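Local coordinates for protein putative alpha-N-acetylgalactosaminidase (Bacillus halodurans C-125, PDB 3CC1) that probably hydrolyses terminal alpha-linked N-acetylgalactosamine residues from glycoconjugates, as a putative alpha-N-acetylgalactosaminidase with a TIM-barrel domain and a C-terminal beta-sandwich domain, at residues Tyr153-Thr158 against Ser164-Leu169; Arg256-Glu261 against Asn347-Arg352; Ala102-Gly107 against Gly177-Lys182. All blocks are in the same frame, centred on the assembly; numbering follows the deposited sequence.

Interaction 1 of 3, residues Tyr153-Thr158 against Ser164-Leu169. With SO4 (sulfate ion), chain D.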
loop_
_atom_site.group_PDB
_atom_site.type_symbol
_atom_site.label_atom_id
_atom_site.label_comp_id
_atom_site.label_asym_id
_atom_site.label_seq_id
_atom_site.Cartn_x
_atom_site.Cartn_y
_atom_site.Cartn_z
ATOM N N TYR A 153 -14.682 -16.332 29.336
ATOM C CA TYR A 153 -13.818 -15.271 29.851
ATOM C C TYR A 153 -12.394 -15.828 29.806
ATOM O O TYR A 153 -12.184 -17.042 29.830
ATOM C CB TYR A 153 -14.138 -14.919 31.305
ATOM C CG TYR A 153 -15.452 -14.189 31.506
ATOM C CD1 TYR A 153 -15.688 -12.972 30.897
ATOM C CD2 TYR A 153 -16.435 -14.709 32.341
ATOM C CE1 TYR A 153 -16.880 -12.292 31.120
ATOM C CE2 TYR A 153 -17.623 -14.044 32.563
ATOM C CZ TYR A 153 -17.838 -12.842 31.957
ATOM O OH TYR A 153 -19.034 -12.192 32.152
ATOM N N GLY A 154 -11.431 -14.925 29.703
ATOM C CA GLY A 154 -10.057 -15.258 29.944
ATOM C C GLY A 154 -9.800 -15.827 31.321
ATOM O O GLY A 154 -10.476 -15.514 32.293
ATOM N N VAL A 155 -8.790 -16.680 31.374
ATOM C CA VAL A 155 -8.231 -17.156 32.615
ATOM C C VAL A 155 -7.046 -16.248 32.955
ATOM O O VAL A 155 -6.183 -15.961 32.114
ATOM C CB VAL A 155 -7.803 -18.625 32.507
ATOM C CG1 VAL A 155 -7.016 -19.062 33.740
ATOM C CG2 VAL A 155 -9.026 -19.526 32.305
ATOM N N ASP A 156 -7.029 -15.774 34.186
ATOM C CA ASP A 156 -5.998 -14.875 34.666
ATOM C C ASP A 156 -4.754 -15.649 35.136
ATOM O O ASP A 156 -4.765 -16.296 36.179
ATOM C CB ASP A 156 -6.569 -14.056 35.804
ATOM C CG ASP A 156 -5.615 -12.999 36.321
ATOM O OD1 ASP A 156 -4.374 -13.046 36.082
ATOM O OD2 ASP A 156 -6.149 -12.114 37.010
ATOM N N PRO A 157 -3.665 -15.555 34.372
ATOM C CA PRO A 157 -2.500 -16.369 34.657
ATOM C C PRO A 157 -1.780 -15.947 35.920
ATOM O O PRO A 157 -0.839 -16.625 36.314
ATOM C CB PRO A 157 -1.597 -16.152 33.441
ATOM C CG PRO A 157 -2.129 -14.977 32.743
ATOM C CD PRO A 157 -3.554 -14.843 33.092
ATOM N N THR A 158 -2.223 -14.863 36.556
ATOM C CA THR A 158 -1.569 -14.415 37.788
ATOM C C THR A 158 -2.205 -15.075 38.993
ATOM O O THR A 158 -1.730 -14.897 40.085
ATOM C CB THR A 158 -1.614 -12.885 38.004
ATOM O OG1 THR A 158 -2.961 -12.455 38.251
ATOM C CG2 THR A 158 -1.040 -12.123 36.789
ATOM N N SER A 164 -4.252 -25.038 37.125
ATOM C CA SER A 164 -5.023 -26.240 37.475
ATOM C C SER A 164 -6.216 -26.409 36.556
ATOM O O SER A 164 -6.532 -27.523 36.111
ATOM C CB SER A 164 -5.509 -26.204 38.925
ATOM O OG SER A 164 -4.422 -26.324 39.820
ATOM N N TYR A 165 -6.879 -25.298 36.270
ATOM C CA TYR A 165 -7.990 -25.319 35.318
ATOM C C TYR A 165 -7.575 -25.852 33.964
ATOM O O TYR A 165 -8.194 -26.770 33.431
ATOM C CB TYR A 165 -8.635 -23.940 35.165
ATOM C CG TYR A 165 -9.796 -24.026 34.243
ATOM C CD1 TYR A 165 -10.930 -24.739 34.606
ATOM C CD2 TYR A 165 -9.733 -23.521 32.965
ATOM C CE1 TYR A 165 -12.000 -24.908 33.721
ATOM C CE2 TYR A 165 -10.808 -23.654 32.086
ATOM C CZ TYR A 165 -11.929 -24.359 32.445
ATOM O OH TYR A 165 -13.009 -24.475 31.548
ATOM N N TYR A 166 -6.504 -25.297 33.410
ATOM C CA TYR A 166 -6.036 -25.751 32.101
ATOM C C TYR A 166 -5.566 -27.200 32.160
ATOM O O TYR A 166 -5.815 -27.979 31.261
ATOM C CB TYR A 166 -4.985 -24.768 31.515
ATOM C CG TYR A 166 -5.628 -23.588 30.789
ATOM C CD1 TYR A 166 -6.500 -23.799 29.754
ATOM C CD2 TYR A 166 -5.376 -22.273 31.157
ATOM C CE1 TYR A 166 -7.074 -22.755 29.070
ATOM C CE2 TYR A 166 -5.957 -21.205 30.476
ATOM C CZ TYR A 166 -6.799 -21.446 29.438
ATOM O OH TYR A 166 -7.373 -20.385 28.744
ATOM N N ASN A 167 -4.913 -27.576 33.248
ATOM C CA ASN A 167 -4.487 -28.959 33.442
ATOM C C ASN A 167 -5.676 -29.889 33.343
ATOM O O ASN A 167 -5.614 -30.928 32.675
ATOM C CB ASN A 167 -3.836 -29.151 34.822
ATOM C CG ASN A 167 -2.434 -28.589 34.889
ATOM O OD1 ASN A 167 -1.863 -28.179 33.861
ATOM N ND2 ASN A 167 -1.873 -28.547 36.092
ATOM N N SER A 168 -6.760 -29.485 34.005
ATOM C CA SER A 168 -8.002 -30.268 34.065
ATOM C C SER A 168 -8.646 -30.432 32.689
ATOM O O SER A 168 -9.266 -31.439 32.424
ATOM C CB SER A 168 -9.018 -29.668 35.064
ATOM O OG SER A 168 -9.793 -28.593 34.520
ATOM N N LEU A 169 -8.485 -29.448 31.799
ATOM C CA LEU A 169 -9.111 -29.567 30.450
ATOM C C LEU A 169 -8.365 -30.612 29.642
ATOM O O LEU A 169 -8.954 -31.479 28.993
ATOM C CB LEU A 169 -9.079 -28.223 29.701
ATOM C CG LEU A 169 -9.876 -27.046 30.262
ATOM C CD1 LEU A 169 -9.863 -25.953 29.204
ATOM C CD2 LEU A 169 -11.311 -27.463 30.616
HETATM S S SO4 D . -2.002 -23.721 40.375
HETATM O O1 SO4 D . -0.808 -24.242 39.717
HETATM O O2 SO4 D . -1.978 -22.282 40.593
HETATM O O3 SO4 D . -2.136 -24.331 41.679
HETATM O O4 SO4 D . -3.213 -24.067 39.624
#
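V155 has chi1 171°, CG1 opposite its backbone N and CG2 beside it, and both methyls come to about 4 Å from CE2 of Y166. On the helix, Y165 swings its ring off with CG anti to the backbone N (chi1 -177°), while Y166 has chi1 at -84°. Y166 brings CE2 and its OH end to V155; Y165 brings only CD2. CB of V155 lies 3.8 Å from CE2 of Y166. V155 and Y166 run past each other in opposite directions. The Y165 contact is lighter: its CD2 is 4.1 Å from CG2 of V155. Both rings meet the valine obliquely. M201 of helix 196-208 and I118 of strand 118-119 add further apolar cover to V155.

The phenol ends are anchored elsewhere. The OH of Y166 is hydrogen-bonded to E198, and the OH of Y165 to the carbonyl of G78. OG of S164 lies 2.6 Å from O4 of a sulfate ion, probably from the crystallisation liquor. The ion also accepts from the backbone N of S164 and of G161.

No hydrogen bond joins 153-158 to 164-169 directly. Apolar packing holds V155 of strand 152-155 against helix 162-175. The carboxylate oxygen OE2 of E198 takes both Y166 OH and V155 N, so it joins strand and helix at the polar margin of a buried contact.

Interaction 2 of 3, residues Arg256-Glu261 against Asn347-Arg352; sequences RCEVWE and NRFVYR
E258 reaches from helix 247-262 to F349 and R352 on strand 345-353, the outermost strand of the C-terminal antiparallel sheet within this chain. The contact therefore joins the TIM-barrel domain to the beta-sandwich domain. V350 and R352 bond through the backbone to a second subunit.

CB of E258 points toward the strand. CG then lies over one face of the F349 ring, 3.7 Å from the ring centroid and 18° off its normal, a CH-pi contact. CD lies above the rim, 3.7 Å from CE1 of F349. The carboxylate is stacked on the ring but offset, with the planes 6° apart. OE1 stays near the ring rim, 3.8 Å from CZ of F349. OE2 turns to R352 and accepts a salt-bridge hydrogen bond from NH1 at 2.9 Å. Replacing E258 by alanine is likely to cost NH1 of R352 this carboxylate and F349 its CH-pi partner.

R352 keeps a second charge partner in D355, bonded to its NH2. F349 also meets W359 edge-to-face and packs on K262 of the second subunit.

V350 and Y351 form a classic beta bulge opposite A358. One water donates to O of N347 at 2.6 Å and weakly to OE1 of E261. In the salt bridge OE2 of E258 lies nearly in the guanidinium plane, while NH1 of R352 comes from the syn side, tilted 24° from the carboxylate plane.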
loop_
_atom_site.group_PDB
_atom_site.type_symbol
_atom_site.label_atom_id
_atom_site.label_comp_id
_atom_site.label_asym_id
_atom_site.label_seq_id
_atom_site.Cartn_x
_atom_site.Cartn_y
_atom_site.Cartn_z
ATOM N N ARG A 256 0.066 -11.799 2.340
ATOM C CA ARG A 256 0.129 -12.115 3.771
ATOM C C ARG A 256 1.186 -13.186 4.029
ATOM O O ARG A 256 1.949 -13.096 4.985
ATOM C CB ARG A 256 -1.236 -12.528 4.331
ATOM C CG ARG A 256 -2.368 -11.477 4.286
ATOM C CD ARG A 256 -1.869 -10.064 4.654
ATOM N NE ARG A 256 -1.267 -10.033 5.985
ATOM C CZ ARG A 256 -0.435 -9.093 6.454
ATOM N NH1 ARG A 256 -0.066 -8.056 5.697
ATOM N NH2 ARG A 256 0.024 -9.194 7.708
ATOM N N CYS A 257 1.281 -14.154 3.126
ATOM C CA CYS A 257 2.365 -15.138 3.167
ATOM C C CYS A 257 3.763 -14.557 3.020
ATOM O O CYS A 257 4.697 -14.926 3.769
ATOM C CB CYS A 257 2.189 -16.213 2.119
ATOM S SG CYS A 257 0.916 -17.375 2.551
ATOM N N GLU A 258 3.929 -13.656 2.061
ATOM C CA GLU A 258 5.217 -12.992 1.893
ATOM C C GLU A 258 5.596 -12.275 3.161
ATOM O O GLU A 258 6.715 -12.419 3.613
ATOM C CB GLU A 258 5.229 -11.963 0.767
ATOM C CG GLU A 258 4.992 -12.545 -0.612
ATOM C CD GLU A 258 4.432 -11.466 -1.605
ATOM O OE1 GLU A 258 4.904 -10.301 -1.495
ATOM O OE2 GLU A 258 3.572 -11.810 -2.460
ATOM N N VAL A 259 4.654 -11.544 3.755
ATOM C CA VAL A 259 4.920 -10.805 4.990
ATOM C C VAL A 259 5.273 -11.771 6.170
ATOM O O VAL A 259 6.199 -11.557 6.937
ATOM C CB VAL A 259 3.702 -9.875 5.351
ATOM C CG1 VAL A 259 3.846 -9.293 6.724
ATOM C CG2 VAL A 259 3.562 -8.758 4.292
ATOM N N TRP A 260 4.531 -12.855 6.275
ATOM C CA TRP A 260 4.728 -13.844 7.305
ATOM C C TRP A 260 6.150 -14.438 7.266
ATOM O O TRP A 260 6.798 -14.662 8.306
ATOM C CB TRP A 260 3.687 -14.949 7.104
ATOM C CG TRP A 260 3.594 -15.892 8.222
ATOM C CD1 TRP A 260 2.745 -15.819 9.310
ATOM C CD2 TRP A 260 4.384 -17.060 8.399
ATOM N NE1 TRP A 260 2.991 -16.884 10.150
ATOM C CE2 TRP A 260 3.985 -17.660 9.615
ATOM C CE3 TRP A 260 5.382 -17.672 7.642
ATOM C CZ2 TRP A 260 4.552 -18.855 10.087
ATOM C CZ3 TRP A 260 5.968 -18.849 8.118
ATOM C CH2 TRP A 260 5.557 -19.421 9.345
ATOM N N GLU A 261 6.626 -14.698 6.059
ATOM C CA GLU A 261 7.921 -15.340 5.877
ATOM C C GLU A 261 9.080 -14.417 6.261
ATOM O O GLU A 261 10.159 -14.895 6.559
ATOM C CB GLU A 261 8.144 -15.801 4.447
ATOM C CG GLU A 261 7.292 -16.882 3.949
ATOM C CD GLU A 261 7.526 -18.232 4.624
ATOM O OE1 GLU A 261 8.401 -18.360 5.541
ATOM O OE2 GLU A 261 6.794 -19.173 4.221
ATOM N N ASN A 347 11.936 -23.896 1.663
ATOM C CA ASN A 347 10.709 -23.237 1.174
ATOM C C ASN A 347 10.811 -21.738 1.270
ATOM O O ASN A 347 11.076 -21.193 2.335
ATOM C CB ASN A 347 9.503 -23.742 1.950
ATOM C CG ASN A 347 9.429 -25.241 1.935
ATOM O OD1 ASN A 347 10.224 -25.894 2.595
ATOM N ND2 ASN A 347 8.522 -25.799 1.114
ATOM N N ARG A 348 10.652 -21.071 0.137
ATOM C CA ARG A 348 11.030 -19.662 0.046
ATOM C C ARG A 348 10.323 -18.896 -1.056
ATOM O O ARG A 348 9.997 -19.416 -2.133
ATOM C CB ARG A 348 12.546 -19.523 -0.132
ATOM C CG ARG A 348 13.094 -20.053 -1.460
ATOM C CD ARG A 348 14.597 -20.255 -1.335
ATOM N NE ARG A 348 15.220 -20.802 -2.533
ATOM C CZ ARG A 348 15.200 -22.070 -2.873
ATOM N NH1 ARG A 348 14.547 -22.959 -2.157
ATOM N NH2 ARG A 348 15.820 -22.455 -3.961
ATOM N N PHE A 349 10.067 -17.640 -0.729
ATOM C CA PHE A 349 9.507 -16.659 -1.650
ATOM C C PHE A 349 10.622 -16.223 -2.629
ATOM O O PHE A 349 11.703 -15.904 -2.193
ATOM C CB PHE A 349 8.951 -15.490 -0.828
ATOM C CG PHE A 349 8.541 -14.285 -1.647
ATOM C CD1 PHE A 349 7.525 -14.356 -2.548
ATOM C CD2 PHE A 349 9.184 -13.090 -1.493
ATOM C CE1 PHE A 349 7.164 -13.253 -3.291
ATOM C CE2 PHE A 349 8.811 -11.994 -2.239
ATOM C CZ PHE A 349 7.803 -12.096 -3.152
ATOM N N VAL A 350 10.371 -16.237 -3.945
ATOM C CA VAL A 350 11.417 -15.903 -4.946
ATOM C C VAL A 350 11.252 -14.482 -5.512
ATOM O O VAL A 350 12.193 -13.683 -5.509
ATOM C CB VAL A 350 11.498 -16.984 -6.072
ATOM C CG1 VAL A 350 12.431 -16.564 -7.187
ATOM C CG2 VAL A 350 11.896 -18.336 -5.470
ATOM N N TYR A 351 10.072 -14.153 -5.994
ATOM C CA TYR A 351 9.837 -12.844 -6.537
ATOM C C TYR A 351 8.362 -12.484 -6.595
ATOM O O TYR A 351 7.483 -13.316 -6.587
ATOM C CB TYR A 351 10.511 -12.647 -7.937
ATOM C CG TYR A 351 9.851 -13.331 -9.129
ATOM C CD1 TYR A 351 8.573 -12.976 -9.554
ATOM C CD2 TYR A 351 10.522 -14.273 -9.856
ATOM C CE1 TYR A 351 7.971 -13.590 -10.633
ATOM C CE2 TYR A 351 9.939 -14.876 -10.984
ATOM C CZ TYR A 351 8.665 -14.513 -11.369
ATOM O OH TYR A 351 8.083 -15.060 -12.491
ATOM N N ARG A 352 8.126 -11.194 -6.574
ATOM C CA ARG A 352 6.843 -10.687 -6.981
ATOM C C ARG A 352 7.007 -9.395 -7.754
ATOM O O ARG A 352 7.680 -8.462 -7.303
ATOM C CB ARG A 352 5.960 -10.436 -5.767
ATOM C CG ARG A 352 4.659 -9.804 -6.176
ATOM C CD ARG A 352 3.681 -9.881 -5.028
ATOM N NE ARG A 352 2.338 -9.492 -5.437
ATOM C CZ ARG A 352 1.237 -9.780 -4.746
ATOM N NH1 ARG A 352 1.314 -10.521 -3.663
ATOM N NH2 ARG A 352 0.049 -9.369 -5.195
HETATM O O HOH W 1 10.850 -18.958 3.653
#

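Interaction 3 of 3, residues Ala102-Gly107 against Gly177-Lys182; sequences AIHDLG and GVDFVK
H104 and D179 share the hydrogen bond that carries this contact. NE2 of H104 donates to OD2 of D179 at 2.7 Å, with an N-H...O angle of 163°. The oxygen sits at the edge of the imidazole, close to its plane, and offers its syn lone pair. Ring and carboxylate planes are turned 51° apart. OD2 takes a second donor, the backbone N of F110.

The other contact is at CE1 of H104, which lies 3.1 Å from O of G177. This carbonyl also meets the ring edge near its plane. It is not hydrogen-bonded to the imidazole.

One salt bridge adds charge: OD1 of D179 pairs with R211. The carboxylate is thus gripped at both oxygens, which probably keeps D179 ionised. R211 also packs against H104.

Each segment also holds a helix end. G107 and G177 both have positive phi and close their helices in Schellman motifs. H104 sits in the last turn of helix 97-105, and G177 follows helix 162-175.

The arrangement belongs to the parallel beta/alpha barrel of this family. A surrounding helix is pinned by its histidine to the chain just ahead of F180, at the entry to strand 180-184.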
loop_
_atom_site.group_PDB
_atom_site.type_symbol
_atom_site.label_atom_id
_atom_site.label_comp_id
_atom_site.label_asym_id
_atom_site.label_seq_id
_atom_site.Cartn_x
_atom_site.Cartn_y
_atom_site.Cartn_z
ATOM N N ALA A 102 -13.861 -44.786 17.583
ATOM C CA ALA A 102 -14.298 -45.140 16.232
ATOM C C ALA A 102 -13.306 -44.623 15.179
ATOM O O ALA A 102 -13.024 -45.284 14.175
ATOM C CB ALA A 102 -15.668 -44.593 15.940
ATOM N N ILE A 103 -12.804 -43.418 15.407
ATOM C CA ILE A 103 -11.890 -42.756 14.467
ATOM C C ILE A 103 -10.546 -43.502 14.486
ATOM O O ILE A 103 -9.981 -43.768 13.430
ATOM C CB ILE A 103 -11.735 -41.246 14.765
ATOM C CG1 ILE A 103 -13.057 -40.488 14.413
ATOM C CG2 ILE A 103 -10.567 -40.652 13.968
ATOM C CD1 ILE A 103 -13.128 -39.106 14.967
ATOM N N HIS A 104 -10.074 -43.840 15.689
ATOM C CA HIS A 104 -8.826 -44.578 15.865
ATOM C C HIS A 104 -8.914 -45.962 15.224
ATOM O O HIS A 104 -7.953 -46.430 14.656
ATOM C CB HIS A 104 -8.457 -44.724 17.330
ATOM C CG HIS A 104 -8.118 -43.430 17.997
ATOM N ND1 HIS A 104 -8.290 -43.228 19.348
ATOM C CD2 HIS A 104 -7.623 -42.269 17.499
ATOM C CE1 HIS A 104 -7.896 -42.000 19.656
ATOM N NE2 HIS A 104 -7.493 -41.396 18.551
ATOM N N ASP A 105 -10.094 -46.571 15.290
ATOM C CA ASP A 105 -10.329 -47.891 14.703
ATOM C C ASP A 105 -10.253 -47.824 13.202
ATOM O O ASP A 105 -10.002 -48.828 12.578
ATOM C CB ASP A 105 -11.701 -48.447 15.080
ATOM C CG ASP A 105 -11.773 -48.899 16.543
ATOM O OD1 ASP A 105 -10.708 -49.110 17.177
ATOM O OD2 ASP A 105 -12.899 -49.014 17.048
ATOM N N LEU A 106 -10.459 -46.643 12.630
ATOM C CA LEU A 106 -10.260 -46.435 11.161
ATOM C C LEU A 106 -8.779 -46.085 10.810
ATOM O O LEU A 106 -8.431 -45.841 9.653
ATOM C CB LEU A 106 -11.191 -45.333 10.639
ATOM C CG LEU A 106 -12.691 -45.640 10.644
ATOM C CD1 LEU A 106 -13.552 -44.350 10.452
ATOM C CD2 LEU A 106 -12.989 -46.703 9.591
ATOM N N GLY A 107 -7.919 -46.063 11.825
ATOM C CA GLY A 107 -6.529 -45.683 11.663
ATOM C C GLY A 107 -6.318 -44.181 11.513
ATOM O O GLY A 107 -5.331 -43.742 10.924
ATOM N N GLY A 177 -9.369 -39.400 24.485
ATOM C CA GLY A 177 -8.560 -39.888 23.372
ATOM C C GLY A 177 -8.305 -38.891 22.250
ATOM O O GLY A 177 -8.097 -39.286 21.089
ATOM N N VAL A 178 -8.335 -37.605 22.596
ATOM C CA VAL A 178 -8.062 -36.508 21.667
ATOM C C VAL A 178 -6.573 -36.522 21.275
ATOM O O VAL A 178 -5.703 -36.754 22.129
ATOM C CB VAL A 178 -8.452 -35.134 22.275
ATOM C CG1 VAL A 178 -7.971 -33.987 21.414
ATOM C CG2 VAL A 178 -9.995 -35.039 22.502
ATOM N N ASP A 179 -6.290 -36.278 19.983
ATOM C CA ASP A 179 -4.904 -36.292 19.454
ATOM C C ASP A 179 -4.380 -34.931 19.028
ATOM O O ASP A 179 -3.176 -34.746 18.849
ATOM C CB ASP A 179 -4.813 -37.256 18.253
ATOM C CG ASP A 179 -5.372 -38.604 18.584
ATOM O OD1 ASP A 179 -4.867 -39.202 19.563
ATOM O OD2 ASP A 179 -6.365 -39.023 17.949
ATOM N N PHE A 180 -5.307 -33.998 18.860
ATOM C CA PHE A 180 -5.040 -32.673 18.327
ATOM C C PHE A 180 -6.016 -31.663 18.958
ATOM O O PHE A 180 -7.234 -31.868 18.979
ATOM C CB PHE A 180 -5.197 -32.752 16.803
ATOM C CG PHE A 180 -5.097 -31.445 16.062
ATOM C CD1 PHE A 180 -6.209 -30.629 15.891
ATOM C CD2 PHE A 180 -3.940 -31.093 15.426
ATOM C CE1 PHE A 180 -6.127 -29.432 15.151
ATOM C CE2 PHE A 180 -3.855 -29.895 14.695
ATOM C CZ PHE A 180 -4.960 -29.080 14.554
ATOM N N VAL A 181 -5.467 -30.564 19.458
ATOM C CA VAL A 181 -6.260 -29.436 19.990
ATOM C C VAL A 181 -5.770 -28.112 19.341
ATOM O O VAL A 181 -4.570 -27.781 19.399
ATOM C CB VAL A 181 -6.195 -29.348 21.526
ATOM C CG1 VAL A 181 -6.951 -28.116 22.005
ATOM C CG2 VAL A 181 -6.778 -30.610 22.192
ATOM N N LYS A 182 -6.688 -27.404 18.674
ATOM C CA LYS A 182 -6.427 -26.049 18.189
ATOM C C LYS A 182 -7.135 -25.063 19.113
ATOM O O LYS A 182 -8.324 -25.206 19.377
ATOM C CB LYS A 182 -6.922 -25.854 16.754
ATOM C CG LYS A 182 -6.645 -24.438 16.185
ATOM C CD LYS A 182 -6.148 -24.471 14.758
ATOM C CE LYS A 182 -5.766 -23.024 14.275
#

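How the interactions relate
From the N terminus, helix 97-105 comes first, and its end belongs to interaction 3. The chain then runs through strand 109-115 into the small antiparallel sheet, whose middle strand is 152-155. Interaction 1 closes a short loop there, with only five residues between its segments. Helix 162-175 leads on to strand 180-184, where interaction 3 closes its longer loop. Interaction 1 is therefore nested inside interaction 3. Interaction 2 follows in series and spans 85 residues. Interaction 1 ties the small sheet to helix 162-175. Interaction 3 ties helix 97-105 to the entry of strand 180-184. Interaction 2 ties the barrel domain to the C-terminal sheet, its centre about 33 Å from that of interaction 3.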